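SPbeta prophage-derived aminoglycoside N(3')-acetyltransferase-like protein YokD (Bacillus subtilis, PDB 2NYG) binds coenzyme A as a homodimeric member of the antibiotic N-acetyltransferase family, probably transfers acetyl groups, and may contribute to antibiotic resistance. Local coordinates at residues S37-I42 / V50-A55; S169-L174 / S181-L186; G30-V35 / G162-R167; H185-R190 / D257-W262. All blocks are in the same frame, centred on the assembly; numbering follows the deposited sequence.

Contact 1 of 4, residues S37-I42 / V50-A55; sequences SSLSSI and VAVIQA. With COA (coenzyme A), chain G.
The pyrophosphate oxygen O5A of coenzyme A is approached by two serine hydroxyls, roughly at right angles to each other. S38 OG gives it a hydrogen bond at 2.5 Å, and S40 OG lies 2.8 Å from it; O4A is also within reach, and the geometry does not settle which oxygen takes the S40 proton. Both serines belong to the CoA-binding loop that links strand 32-37 to helix 48-60. On the other phosphate, O1A takes the backbone N-H of L39 at 3.0 Å. Small hydroxyl residues suit this place, since they donate to phosphate oxygens while the main chain stays close to the ligand.

The loop is held in shape by an ST motif, in which S38 OG accepts from the N-H of S41 at 3.1 Å. S41 OG returns a bond to S38 O, with the donor tilted 22° from the carbonyl plane. L39 serves the phosphate with its backbone N-H while its branch, with CG anti to the backbone N (chi1 173°), lies over one face of the adenine, CG 3.8 Å from C4A; leucine suits that apolar task. Q114, a CoA-binding residue, packs on the same leucine. Helix 48-60 packs against the loop through V52, with I18 of helix 15-25 also against that valine. I42 and V52 meet tip to tip, and the single methyl CG2 of V52 touches both I42 CD1 and L39 CD1, each at 4.1 Å.

Contact 2 of 4, residues S169-L174 / S181-L186; sequences SYVLLL and STCFHL
A strand of the central mixed sheet, 170-174, is covered here by the turn that leads into helix 183-187, with V171 meeting S181 and C183, and the end of L173 reaching S181. The two segments meet through side chains alone.

The branches of V171 are shared between two partners. CG1, anti to the backbone N (chi1 178°), lies 4.0 Å from S181 OG, while CG2, on the backbone N side, packs against C183 SG at 3.9 Å. L173, two residues further along the strand, comes alongside the same serine, its CD2 3.8 Å from S181 OG. The serine oxygen is thus bordered by methyl groups of both residues. Beta-branched valine suits the strand and offers two methyls in different directions. Serine and cysteine are slim enough for the helical turn to come close to the sheet.

The turn is kept compact by its own backbone, F184 N bonding to S181 O at 3.0 Å and L186 N to C183 O at the same length. The neighbouring strands add to the surroundings: F250 of strand 245-251 touches both V171 and S181, and H36 of strand 32-37 touches V171 and L173. C183 also rests on L252 of helix 252-268.

With methyls meeting a thiol and a hydroxyl at van der Waals distances, the contact depends on fit and burial, and it imposes little directional demand on the polar atoms concerned.

Contact 3 of 4, residues G30-V35 / G162-R167; sequences GMTVLV and GKLYIR
L34 and L164 cross at about a right angle, so that one methyl of the helix residue is set across the whole branch of the strand residue. That methyl is L164 CD1. It lies 3.9 Å from L34 CD1 and 4.0 Å from both L34 CD2 and L34 CB. L164 CG, anti to its carbonyl carbon (chi1 -60°), carries the fork toward the strand.

The other methyl of L164, CD2, turns to T32 and approaches its CG2 at 4.4 Å, a looser touch. One leucine of helix 160-166 therefore spans two residues on the same face of strand 32-37, while V33 between them points away and packs on L172. This is a helix laid on one face of the central sheet. The strand itself is tied in by backbone bonds from T32 to Y170 and from V33 to T65 and V67. L252 touches both leucines, and I145 joins L164 from helix 142-146.

Leucine suits the helix site because the forked end of L164 gives two methyls, one for L34 and one for T32, and threonine adds a methyl while favouring the strand. Cohesion across this buried interface is accordingly dispersive and hydrophobic.

Contact 4 of 4, residues H185-R190 / D257-W262; sequences HLAEYR and DFAEKW
A187 and A259 meet methyl to methyl where the end of helix 183-187 comes up against the long C-terminal helix 252-268. Their CB atoms are 3.6 Å apart, and A187 CB is equally near E260 N. Alanine suits this place, since its small side chain lets the two backbones close to 4.8 Å between the CA atoms of A187 and E260. V256, one turn earlier on helix 252-268, adds to the apolar patch by touching L186, A187 and R190.

The backbone then leaves the helix through a type I beta turn from A187 to R190, with R190 N bonded to A187 O at 2.8 Å. The turn carries R190 onto the flank of helix 252-268. There the extended E260 chain, CG anti to the backbone N (chi1 167°), brings OE2 to 3.3 Å from R190 CB.

Charge enters through R190. L186 CG lies over the centre of one guanidinium face, 3.9 Å from its plane, and Y165 makes a cation-pi contact with the arginine. E157 supplies the salt bridge, at NE. D257 OD1 is 4.6 Å from R190 NH1, beyond a salt bridge, and takes a hydrogen bond from Y165.

On the far side of the helical turn, H185 and E188 form a His-carboxylate hydrogen bond. H185 ND1 donates to E188 OE1 at 3.0 Å with an N-H...O angle of 150°, the acceptor tilted 20° out of the imidazole plane.

In the fold
The central sheet links contacts 1 to 3. Strands 32-37 and 170-174 are neighbours in it, so contacts 2 and 3, with centres about 9 Å apart, are joined by backbone bonds such as L172 N to L34 O at 2.7 Å. Contact 1 follows directly from strand 32-37 and touches contact 2 where I42 and S41 pack on L174. It alone holds coenzyme A; the side chain of L173 in contact 2 is about 7 Å from the cofactor and that of L34 in contact 3 about 9 Å. Contact 4 is tied on through H185 and L186, shared with contact 2, and through Y165 of contact 3. Its centre lies about 29 Å from that of contact 1, on the opposite side of the chain's centre.

Contact 1 of 4, residues S37-I42 / V50-A55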
loop_
_atom_site.group_PDB
_atom_site.type_symbol
_atom_site.label_atom_id
_atom_site.label_comp_id
_atom_site.label_asym_id
_atom_site.label_seq_id
_atom_site.Cartn_x
_atom_site.Cartn_y
_atom_site.Cartn_z
ATOM N N SER A 37 4.880 7.744 11.497
ATOM C CA SER A 37 5.069 8.803 10.521
ATOM C C SER A 37 3.853 9.465 9.909
ATOM O O SER A 37 2.719 9.066 10.130
ATOM C CB SER A 37 5.946 8.261 9.391
ATOM O OG SER A 37 5.530 6.957 9.009
ATOM N N SER A 38 4.141 10.496 9.129
ATOM C CA SER A 38 3.172 11.276 8.377
ATOM C C SER A 38 3.945 11.685 7.132
ATOM O O SER A 38 4.753 12.623 7.165
ATOM C CB SER A 38 2.749 12.535 9.133
ATOM O OG SER A 38 2.232 13.519 8.242
ATOM N N LEU A 39 3.720 10.977 6.034
ATOM C CA LEU A 39 4.432 11.300 4.814
ATOM C C LEU A 39 4.248 12.756 4.384
ATOM O O LEU A 39 5.210 13.385 3.966
ATOM C CB LEU A 39 4.018 10.355 3.680
ATOM C CG LEU A 39 4.576 10.709 2.290
ATOM C CD1 LEU A 39 6.073 10.936 2.379
ATOM C CD2 LEU A 39 4.252 9.604 1.290
ATOM N N SER A 40 3.038 13.296 4.499
ATOM C CA SER A 40 2.792 14.677 4.085
ATOM C C SER A 40 3.444 15.773 4.935
ATOM O O SER A 40 3.838 16.813 4.418
ATOM C CB SER A 40 1.284 14.937 3.986
ATOM O OG SER A 40 0.621 14.673 5.207
ATOM N N SER A 41 3.571 15.534 6.228
ATOM C CA SER A 41 4.154 16.505 7.128
ATOM C C SER A 41 5.600 16.816 6.799
ATOM O O SER A 41 6.206 17.722 7.379
ATOM C CB SER A 41 4.097 15.977 8.545
ATOM O OG SER A 41 4.802 14.756 8.611
ATOM N N ILE A 42 6.161 16.057 5.871
ATOM C CA ILE A 42 7.556 16.246 5.514
ATOM C C ILE A 42 7.770 17.274 4.414
ATOM O O ILE A 42 8.835 17.898 4.336
ATOM C CB ILE A 42 8.193 14.916 5.068
ATOM C CG1 ILE A 42 8.118 13.897 6.201
ATOM C CG2 ILE A 42 9.642 15.142 4.672
ATOM C CD1 ILE A 42 8.570 12.521 5.793
ATOM N N VAL A 50 8.954 5.532 -0.593
ATOM C CA VAL A 50 10.126 4.669 -0.745
ATOM C C VAL A 50 11.396 5.435 -0.389
ATOM O O VAL A 50 12.326 4.874 0.173
ATOM C CB VAL A 50 10.282 4.058 -2.194
ATOM C CG1 VAL A 50 8.929 3.839 -2.825
ATOM C CG2 VAL A 50 11.166 4.920 -3.054
ATOM N N ALA A 51 11.430 6.724 -0.697
ATOM C CA ALA A 51 12.594 7.528 -0.385
ATOM C C ALA A 51 12.743 7.702 1.126
ATOM O O ALA A 51 13.856 7.824 1.641
ATOM C CB ALA A 51 12.483 8.883 -1.059
ATOM N N VAL A 52 11.624 7.716 1.844
ATOM C CA VAL A 52 11.690 7.890 3.280
ATOM C C VAL A 52 12.115 6.581 3.902
ATOM O O VAL A 52 12.887 6.571 4.850
ATOM C CB VAL A 52 10.319 8.361 3.876
ATOM C CG1 VAL A 52 10.425 8.573 5.397
ATOM C CG2 VAL A 52 9.901 9.665 3.219
ATOM N N ILE A 53 11.626 5.476 3.356
ATOM C CA ILE A 53 11.970 4.164 3.877
ATOM C C ILE A 53 13.458 3.865 3.715
ATOM O O ILE A 53 14.088 3.301 4.594
ATOM C CB ILE A 53 11.194 3.062 3.155
ATOM C CG1 ILE A 53 9.699 3.236 3.393
ATOM C CG2 ILE A 53 11.682 1.697 3.616
ATOM C CD1 ILE A 53 8.859 2.314 2.564
ATOM N N GLN A 54 14.018 4.249 2.579
ATOM C CA GLN A 54 15.417 3.995 2.306
ATOM C C GLN A 54 16.311 4.887 3.146
ATOM O O GLN A 54 17.415 4.506 3.519
ATOM C CB GLN A 54 15.668 4.197 0.824
ATOM C CG GLN A 54 14.700 3.385 0.010
ATOM C CD GLN A 54 14.919 3.510 -1.469
ATOM O OE1 GLN A 54 15.111 4.606 -1.993
ATOM N NE2 GLN A 54 14.873 2.386 -2.161
ATOM N N ALA A 55 15.818 6.079 3.450
ATOM C CA ALA A 55 16.569 7.014 4.265
ATOM C C ALA A 55 16.633 6.436 5.674
ATOM O O ALA A 55 17.628 6.583 6.379
ATOM C CB ALA A 55 15.880 8.377 4.268
HETATM N N1A COA G . 5.803 14.122 -0.162
HETATM C C2A COA G . 4.951 14.556 0.861
HETATM N N3A COA G . 3.643 14.116 0.874
HETATM C C4A COA G . 3.178 13.264 -0.104
HETATM C C5A COA G . 4.000 12.797 -1.147
HETATM C C6A COA G . 5.332 13.242 -1.177
HETATM N N6A COA G . 6.157 12.843 -2.136
HETATM N N7A COA G . 3.259 11.975 -1.947
HETATM C C8A COA G . 1.998 11.917 -1.424
HETATM N N9A COA G . 1.957 12.728 -0.271
HETATM C C1B COA G . 0.833 13.020 0.650
HETATM C C2B COA G . -0.608 12.725 0.143
HETATM O O2B COA G . -1.089 13.644 -0.861
HETATM C C3B COA G . -1.416 12.783 1.427
HETATM O O3B COA G . -1.736 14.201 1.574
HETATM P P3B COA G . -3.226 14.806 1.864
HETATM O O7A COA G . -4.252 13.656 2.014
HETATM O O8A COA G . -3.683 15.624 0.679
HETATM O O9A COA G . -3.154 15.672 3.096
HETATM C C4B COA G . -0.443 12.260 2.519
HETATM O O4B COA G . 0.879 12.422 1.959
HETATM C C5B COA G . -0.646 10.755 2.903
HETATM O O5B COA G . 0.349 10.459 3.929
HETATM P P1A COA G . -0.077 9.693 5.251
HETATM O O1A COA G . 1.088 9.527 6.172
HETATM O O2A COA G . -0.699 8.335 4.899
HETATM O O3A COA G . -1.190 10.616 5.808
HETATM P P2A COA G . -0.982 12.004 6.586
HETATM O O4A COA G . -1.673 13.069 5.814
HETATM O O5A COA G . 0.483 12.381 6.787
HETATM O O6A COA G . -1.691 11.590 7.993
HETATM C CBP COA G . -1.281 10.036 9.954
HETATM C CCP COA G . -0.921 11.336 9.174
HETATM C CDP COA G . -2.742 9.609 9.664
HETATM C CEP COA G . -0.259 8.963 9.516
HETATM C CAP COA G . -1.280 10.367 11.485
HETATM O OAP COA G . -1.006 11.781 11.617
HETATM C C9P COA G . -0.246 9.588 12.335
HETATM O O9P COA G . 0.673 10.357 12.983
HETATM N N8P COA G . -0.165 8.238 12.465
HETATM C C7P COA G . 0.974 7.585 13.148
HETATM C C6P COA G . 1.589 6.347 12.480
#

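Contact 2 of 4, residues S169-L174 / S181-L186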
loop_
_atom_site.group_PDB
_atom_site.type_symbol
_atom_site.label_atom_id
_atom_site.label_comp_id
_atom_site.label_asym_id
_atom_site.label_seq_id
_atom_site.Cartn_x
_atom_site.Cartn_y
_atom_site.Cartn_z
ATOM N N SER A 169 15.619 0.526 22.784
ATOM C CA SER A 169 14.820 0.899 21.613
ATOM C C SER A 169 14.435 2.356 21.675
ATOM O O SER A 169 14.333 2.932 22.751
ATOM C CB SER A 169 13.526 0.099 21.557
ATOM O OG SER A 169 13.773 -1.250 21.237
ATOM N N TYR A 170 14.204 2.968 20.528
ATOM C CA TYR A 170 13.783 4.354 20.542
ATOM C C TYR A 170 12.501 4.493 19.765
ATOM O O TYR A 170 12.179 3.652 18.927
ATOM C CB TYR A 170 14.851 5.268 19.931
ATOM C CG TYR A 170 16.133 5.327 20.726
ATOM C CD1 TYR A 170 17.039 4.272 20.695
ATOM C CD2 TYR A 170 16.418 6.415 21.545
ATOM C CE1 TYR A 170 18.201 4.296 21.461
ATOM C CE2 TYR A 170 17.580 6.455 22.318
ATOM C CZ TYR A 170 18.472 5.394 22.268
ATOM O OH TYR A 170 19.654 5.451 22.972
ATOM N N VAL A 171 11.755 5.545 20.067
ATOM C CA VAL A 171 10.526 5.829 19.353
ATOM C C VAL A 171 10.854 7.035 18.478
ATOM O O VAL A 171 11.601 7.917 18.882
ATOM C CB VAL A 171 9.365 6.192 20.312
ATOM C CG1 VAL A 171 8.114 6.526 19.509
ATOM C CG2 VAL A 171 9.077 5.047 21.236
ATOM N N LEU A 172 10.337 7.056 17.261
ATOM C CA LEU A 172 10.585 8.182 16.379
ATOM C C LEU A 172 9.250 8.693 15.881
ATOM O O LEU A 172 8.537 7.996 15.169
ATOM C CB LEU A 172 11.446 7.776 15.179
ATOM C CG LEU A 172 11.499 8.823 14.057
ATOM C CD1 LEU A 172 12.066 10.113 14.598
ATOM C CD2 LEU A 172 12.330 8.329 12.897
ATOM N N LEU A 173 8.893 9.900 16.283
ATOM C CA LEU A 173 7.657 10.480 15.826
ATOM C C LEU A 173 8.103 11.387 14.696
ATOM O O LEU A 173 8.699 12.439 14.914
ATOM C CB LEU A 173 6.975 11.273 16.947
ATOM C CG LEU A 173 6.597 10.461 18.188
ATOM C CD1 LEU A 173 5.979 11.364 19.229
ATOM C CD2 LEU A 173 5.639 9.369 17.813
ATOM N N LEU A 174 7.844 10.936 13.476
ATOM C CA LEU A 174 8.218 11.670 12.273
ATOM C C LEU A 174 6.970 12.369 11.757
ATOM O O LEU A 174 6.194 11.828 10.977
ATOM C CB LEU A 174 8.790 10.683 11.253
ATOM C CG LEU A 174 9.197 11.040 9.833
ATOM C CD1 LEU A 174 9.853 12.383 9.747
ATOM C CD2 LEU A 174 10.136 9.947 9.370
ATOM N N SER A 181 1.886 7.315 19.888
ATOM C CA SER A 181 2.932 6.472 20.479
ATOM C C SER A 181 2.458 5.138 20.991
ATOM O O SER A 181 2.303 4.951 22.187
ATOM C CB SER A 181 3.637 7.178 21.632
ATOM O OG SER A 181 4.732 7.923 21.162
ATOM N N THR A 182 2.268 4.197 20.082
ATOM C CA THR A 182 1.810 2.876 20.447
ATOM C C THR A 182 2.495 2.263 21.672
ATOM O O THR A 182 1.876 1.485 22.386
ATOM C CB THR A 182 1.961 1.920 19.256
ATOM O OG1 THR A 182 1.165 2.398 18.173
ATOM C CG2 THR A 182 1.486 0.536 19.618
ATOM N N CYS A 183 3.756 2.604 21.925
ATOM C CA CYS A 183 4.457 2.010 23.057
ATOM C C CYS A 183 3.736 2.194 24.395
ATOM O O CYS A 183 3.802 1.317 25.262
ATOM C CB CYS A 183 5.883 2.556 23.158
ATOM S SG CYS A 183 5.975 4.305 23.523
ATOM N N PHE A 184 3.050 3.321 24.570
ATOM C CA PHE A 184 2.328 3.574 25.812
ATOM C C PHE A 184 1.312 2.491 26.175
ATOM O O PHE A 184 1.133 2.183 27.356
ATOM C CB PHE A 184 1.639 4.933 25.744
ATOM C CG PHE A 184 2.587 6.085 25.843
ATOM C CD1 PHE A 184 2.271 7.313 25.281
ATOM C CD2 PHE A 184 3.811 5.939 26.492
ATOM C CE1 PHE A 184 3.163 8.377 25.363
ATOM C CE2 PHE A 184 4.704 6.992 26.577
ATOM C CZ PHE A 184 4.382 8.212 26.012
ATOM N N HIS A 185 0.650 1.922 25.169
ATOM C CA HIS A 185 -0.323 0.876 25.421
ATOM C C HIS A 185 0.283 -0.168 26.346
ATOM O O HIS A 185 -0.408 -0.701 27.203
ATOM C CB HIS A 185 -0.754 0.173 24.126
ATOM C CG HIS A 185 -1.723 0.948 23.284
ATOM N ND1 HIS A 185 -2.978 1.305 23.725
ATOM C CD2 HIS A 185 -1.639 1.380 22.002
ATOM C CE1 HIS A 185 -3.627 1.920 22.752
ATOM N NE2 HIS A 185 -2.836 1.978 21.695
ATOM N N LEU A 186 1.565 -0.473 26.168
ATOM C CA LEU A 186 2.215 -1.474 27.008
ATOM C C LEU A 186 2.073 -1.169 28.507
ATOM O O LEU A 186 1.827 -2.078 29.306
ATOM C CB LEU A 186 3.694 -1.605 26.641
ATOM C CG LEU A 186 4.563 -2.561 27.475
ATOM C CD1 LEU A 186 4.078 -4.011 27.381
ATOM C CD2 LEU A 186 5.992 -2.441 26.985
#

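Contact 3 of 4, residues G30-V35 / G162-R167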
loop_
_atom_site.group_PDB
_atom_site.type_symbol
_atom_site.label_atom_id
_atom_site.label_comp_id
_atom_site.label_asym_id
_atom_site.label_seq_id
_atom_site.Cartn_x
_atom_site.Cartn_y
_atom_site.Cartn_z
ATOM N N GLY A 30 22.660 1.051 13.812
ATOM C CA GLY A 30 22.449 -0.031 14.763
ATOM C C GLY A 30 21.360 0.201 15.788
ATOM O O GLY A 30 21.087 -0.643 16.627
ATOM N N MET A 31 20.735 1.361 15.713
ATOM C CA MET A 31 19.661 1.732 16.618
ATOM C C MET A 31 18.377 0.981 16.243
ATOM O O MET A 31 18.084 0.796 15.073
ATOM C CB MET A 31 19.437 3.235 16.488
ATOM C CG MET A 31 18.902 3.927 17.695
ATOM S SD MET A 31 18.925 5.703 17.397
ATOM C CE MET A 31 20.025 6.288 18.726
ATOM N N THR A 32 17.624 0.515 17.227
ATOM C CA THR A 32 16.360 -0.150 16.925
ATOM C C THR A 32 15.330 0.918 17.204
ATOM O O THR A 32 15.305 1.468 18.304
ATOM C CB THR A 32 16.087 -1.337 17.832
ATOM O OG1 THR A 32 17.073 -2.340 17.588
ATOM C CG2 THR A 32 14.717 -1.917 17.533
ATOM N N VAL A 33 14.490 1.226 16.225
ATOM C CA VAL A 33 13.522 2.290 16.424
ATOM C C VAL A 33 12.105 2.034 15.921
ATOM O O VAL A 33 11.890 1.578 14.797
ATOM C CB VAL A 33 14.069 3.613 15.797
ATOM C CG1 VAL A 33 14.316 3.427 14.320
ATOM C CG2 VAL A 33 13.114 4.756 16.050
ATOM N N LEU A 34 11.139 2.335 16.779
ATOM C CA LEU A 34 9.732 2.210 16.432
ATOM C C LEU A 34 9.339 3.567 15.828
ATOM O O LEU A 34 9.510 4.614 16.467
ATOM C CB LEU A 34 8.896 1.932 17.682
ATOM C CG LEU A 34 7.405 1.646 17.487
ATOM C CD1 LEU A 34 7.221 0.391 16.641
ATOM C CD2 LEU A 34 6.753 1.482 18.848
ATOM N N VAL A 35 8.810 3.536 14.603
ATOM C CA VAL A 35 8.429 4.747 13.875
ATOM C C VAL A 35 6.934 4.979 13.662
ATOM O O VAL A 35 6.181 4.067 13.322
ATOM C CB VAL A 35 9.094 4.778 12.467
ATOM C CG1 VAL A 35 8.928 6.147 11.830
ATOM C CG2 VAL A 35 10.559 4.437 12.572
ATOM N N GLY A 162 6.839 -5.986 24.039
ATOM C CA GLY A 162 7.550 -6.667 25.098
ATOM C C GLY A 162 9.010 -6.853 24.740
ATOM O O GLY A 162 9.862 -6.979 25.611
ATOM N N LYS A 163 9.300 -6.863 23.446
ATOM C CA LYS A 163 10.658 -7.045 22.975
ATOM C C LYS A 163 11.331 -5.697 22.761
ATOM O O LYS A 163 12.555 -5.594 22.786
ATOM C CB LYS A 163 10.657 -7.816 21.662
ATOM C CG LYS A 163 9.578 -8.867 21.548
ATOM C CD LYS A 163 9.952 -10.170 22.221
ATOM C CE LYS A 163 8.882 -11.202 21.915
ATOM N NZ LYS A 163 9.200 -12.541 22.449
ATOM N N LEU A 164 10.548 -4.655 22.536
ATOM C CA LEU A 164 11.145 -3.348 22.340
ATOM C C LEU A 164 11.447 -2.724 23.698
ATOM O O LEU A 164 12.247 -1.792 23.804
ATOM C CB LEU A 164 10.204 -2.438 21.544
ATOM C CG LEU A 164 9.754 -2.842 20.133
ATOM C CD1 LEU A 164 9.100 -1.643 19.443
ATOM C CD2 LEU A 164 10.940 -3.281 19.318
ATOM N N TYR A 165 10.807 -3.237 24.742
ATOM C CA TYR A 165 11.025 -2.697 26.070
ATOM C C TYR A 165 12.303 -3.222 26.713
ATOM O O TYR A 165 13.037 -2.454 27.344
ATOM C CB TYR A 165 9.835 -2.998 26.983
ATOM C CG TYR A 165 10.050 -2.534 28.411
ATOM C CD1 TYR A 165 9.912 -1.183 28.765
ATOM C CD2 TYR A 165 10.437 -3.439 29.401
ATOM C CE1 TYR A 165 10.157 -0.756 30.065
ATOM C CE2 TYR A 165 10.681 -3.017 30.697
ATOM C CZ TYR A 165 10.543 -1.682 31.023
ATOM O OH TYR A 165 10.820 -1.281 32.299
ATOM N N ILE A 166 12.575 -4.517 26.547
ATOM C CA ILE A 166 13.764 -5.131 27.138
ATOM C C ILE A 166 15.084 -4.626 26.550
ATOM O O ILE A 166 15.991 -4.239 27.288
ATOM C CB ILE A 166 13.721 -6.666 27.016
ATOM C CG1 ILE A 166 13.416 -7.056 25.576
ATOM C CG2 ILE A 166 12.685 -7.244 27.964
ATOM C CD1 ILE A 166 13.146 -8.547 25.383
ATOM N N ARG A 167 15.199 -4.622 25.228
ATOM C CA ARG A 167 16.423 -4.153 24.600
ATOM C C ARG A 167 16.314 -2.707 24.123
ATOM O O ARG A 167 15.324 -2.300 23.519
ATOM C CB ARG A 167 16.800 -5.067 23.445
#

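Contact 4 of 4, residues H185-R190 / D257-W262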
loop_
_atom_site.group_PDB
_atom_site.type_symbol
_atom_site.label_atom_id
_atom_site.label_comp_id
_atom_site.label_asym_id
_atom_site.label_seq_id
_atom_site.Cartn_x
_atom_site.Cartn_y
_atom_site.Cartn_z
ATOM N N HIS A 185 0.650 1.922 25.169
ATOM C CA HIS A 185 -0.323 0.876 25.421
ATOM C C HIS A 185 0.283 -0.168 26.346
ATOM O O HIS A 185 -0.408 -0.701 27.203
ATOM C CB HIS A 185 -0.754 0.173 24.126
ATOM C CG HIS A 185 -1.723 0.948 23.284
ATOM N ND1 HIS A 185 -2.978 1.305 23.725
ATOM C CD2 HIS A 185 -1.639 1.380 22.002
ATOM C CE1 HIS A 185 -3.627 1.920 22.752
ATOM N NE2 HIS A 185 -2.836 1.978 21.695
ATOM N N LEU A 186 1.565 -0.473 26.168
ATOM C CA LEU A 186 2.215 -1.474 27.008
ATOM C C LEU A 186 2.073 -1.169 28.507
ATOM O O LEU A 186 1.827 -2.078 29.306
ATOM C CB LEU A 186 3.694 -1.605 26.641
ATOM C CG LEU A 186 4.563 -2.561 27.475
ATOM C CD1 LEU A 186 4.078 -4.011 27.381
ATOM C CD2 LEU A 186 5.992 -2.441 26.985
ATOM N N ALA A 187 2.231 0.098 28.890
ATOM C CA ALA A 187 2.091 0.484 30.290
ATOM C C ALA A 187 0.695 0.107 30.823
ATOM O O ALA A 187 0.549 -0.270 31.990
ATOM C CB ALA A 187 2.332 1.969 30.439
ATOM N N GLU A 188 -0.323 0.194 29.969
ATOM C CA GLU A 188 -1.682 -0.151 30.378
ATOM C C GLU A 188 -1.829 -1.594 30.849
ATOM O O GLU A 188 -2.866 -1.955 31.393
ATOM C CB GLU A 188 -2.685 0.145 29.250
ATOM C CG GLU A 188 -2.920 1.638 29.040
ATOM C CD GLU A 188 -3.810 1.966 27.859
ATOM O OE1 GLU A 188 -3.445 1.618 26.714
ATOM O OE2 GLU A 188 -4.871 2.589 28.071
ATOM N N TYR A 189 -0.804 -2.417 30.651
ATOM C CA TYR A 189 -0.851 -3.805 31.116
ATOM C C TYR A 189 -0.002 -3.975 32.393
ATOM O O TYR A 189 0.184 -5.088 32.896
ATOM C CB TYR A 189 -0.328 -4.767 30.046
ATOM C CG TYR A 189 -1.105 -4.808 28.745
ATOM C CD1 TYR A 189 -0.930 -3.820 27.773
ATOM C CD2 TYR A 189 -1.966 -5.871 28.454
ATOM C CE1 TYR A 189 -1.581 -3.889 26.546
ATOM C CE2 TYR A 189 -2.624 -5.951 27.223
ATOM C CZ TYR A 189 -2.420 -4.952 26.275
ATOM O OH TYR A 189 -3.033 -5.013 25.044
ATOM N N ARG A 190 0.501 -2.861 32.916
ATOM C CA ARG A 190 1.331 -2.871 34.113
ATOM C C ARG A 190 0.743 -1.999 35.228
ATOM O O ARG A 190 1.450 -1.628 36.165
ATOM C CB ARG A 190 2.738 -2.390 33.740
ATOM C CG ARG A 190 3.351 -3.220 32.622
ATOM C CD ARG A 190 4.702 -2.728 32.117
ATOM N NE ARG A 190 5.352 -3.771 31.322
ATOM C CZ ARG A 190 6.518 -3.649 30.694
ATOM N NH1 ARG A 190 7.195 -2.512 30.747
ATOM N NH2 ARG A 190 7.013 -4.679 30.022
ATOM N N ASP A 257 7.942 3.269 31.061
ATOM C CA ASP A 257 8.028 3.384 32.504
ATOM C C ASP A 257 7.310 4.602 33.037
ATOM O O ASP A 257 6.575 4.492 34.010
ATOM C CB ASP A 257 9.488 3.381 32.963
ATOM C CG ASP A 257 10.146 2.026 32.783
ATOM O OD1 ASP A 257 9.400 1.023 32.679
ATOM O OD2 ASP A 257 11.398 1.963 32.759
ATOM N N PHE A 258 7.511 5.752 32.398
ATOM C CA PHE A 258 6.866 6.987 32.823
ATOM C C PHE A 258 5.358 6.895 32.664
ATOM O O PHE A 258 4.611 7.379 33.503
ATOM C CB PHE A 258 7.380 8.170 32.013
ATOM C CG PHE A 258 6.840 9.489 32.468
ATOM C CD1 PHE A 258 7.466 10.197 33.488
ATOM C CD2 PHE A 258 5.689 10.020 31.888
ATOM C CE1 PHE A 258 6.953 11.420 33.928
ATOM C CE2 PHE A 258 5.163 11.239 32.315
ATOM C CZ PHE A 258 5.794 11.943 33.339
ATOM N N ALA A 259 4.922 6.275 31.572
ATOM C CA ALA A 259 3.506 6.100 31.291
ATOM C C ALA A 259 2.842 5.313 32.420
ATOM O O ALA A 259 1.736 5.630 32.866
ATOM C CB ALA A 259 3.339 5.372 29.977
ATOM N N GLU A 260 3.524 4.272 32.870
ATOM C CA GLU A 260 3.016 3.448 33.942
ATOM C C GLU A 260 2.771 4.324 35.166
ATOM O O GLU A 260 1.664 4.373 35.684
ATOM C CB GLU A 260 4.024 2.329 34.256
ATOM C CG GLU A 260 3.774 1.584 35.553
ATOM C CD GLU A 260 4.618 0.336 35.661
ATOM O OE1 GLU A 260 5.779 0.369 35.210
ATOM O OE2 GLU A 260 4.131 -0.678 36.200
ATOM N N LYS A 261 3.800 5.033 35.609
ATOM C CA LYS A 261 3.686 5.888 36.778
ATOM C C LYS A 261 2.612 6.964 36.669
ATOM O O LYS A 261 1.801 7.131 37.584
ATOM C CB LYS A 261 5.046 6.496 37.100
ATOM C CG LYS A 261 6.020 5.428 37.530
ATOM C CD LYS A 261 7.388 5.957 37.855
ATOM C CE LYS A 261 8.232 4.841 38.431
ATOM N NZ LYS A 261 9.537 5.325 38.939
ATOM N N TRP A 262 2.592 7.687 35.557
ATOM C CA TRP A 262 1.577 8.709 35.345
ATOM C C TRP A 262 0.205 8.045 35.532
ATOM O O TRP A 262 -0.654 8.575 36.223
ATOM C CB TRP A 262 1.697 9.287 33.936
ATOM C CG TRP A 262 0.816 10.466 33.683
ATOM C CD1 TRP A 262 1.180 11.777 33.717
ATOM C CD2 TRP A 262 -0.571 10.443 33.324
ATOM N NE1 TRP A 262 0.108 12.579 33.394
ATOM C CE2 TRP A 262 -0.981 11.786 33.151
ATOM C CE3 TRP A 262 -1.508 9.420 33.132
ATOM C CZ2 TRP A 262 -2.288 12.131 32.793
ATOM C CZ3 TRP A 262 -2.802 9.757 32.775
ATOM C CH2 TRP A 262 -3.182 11.105 32.609
#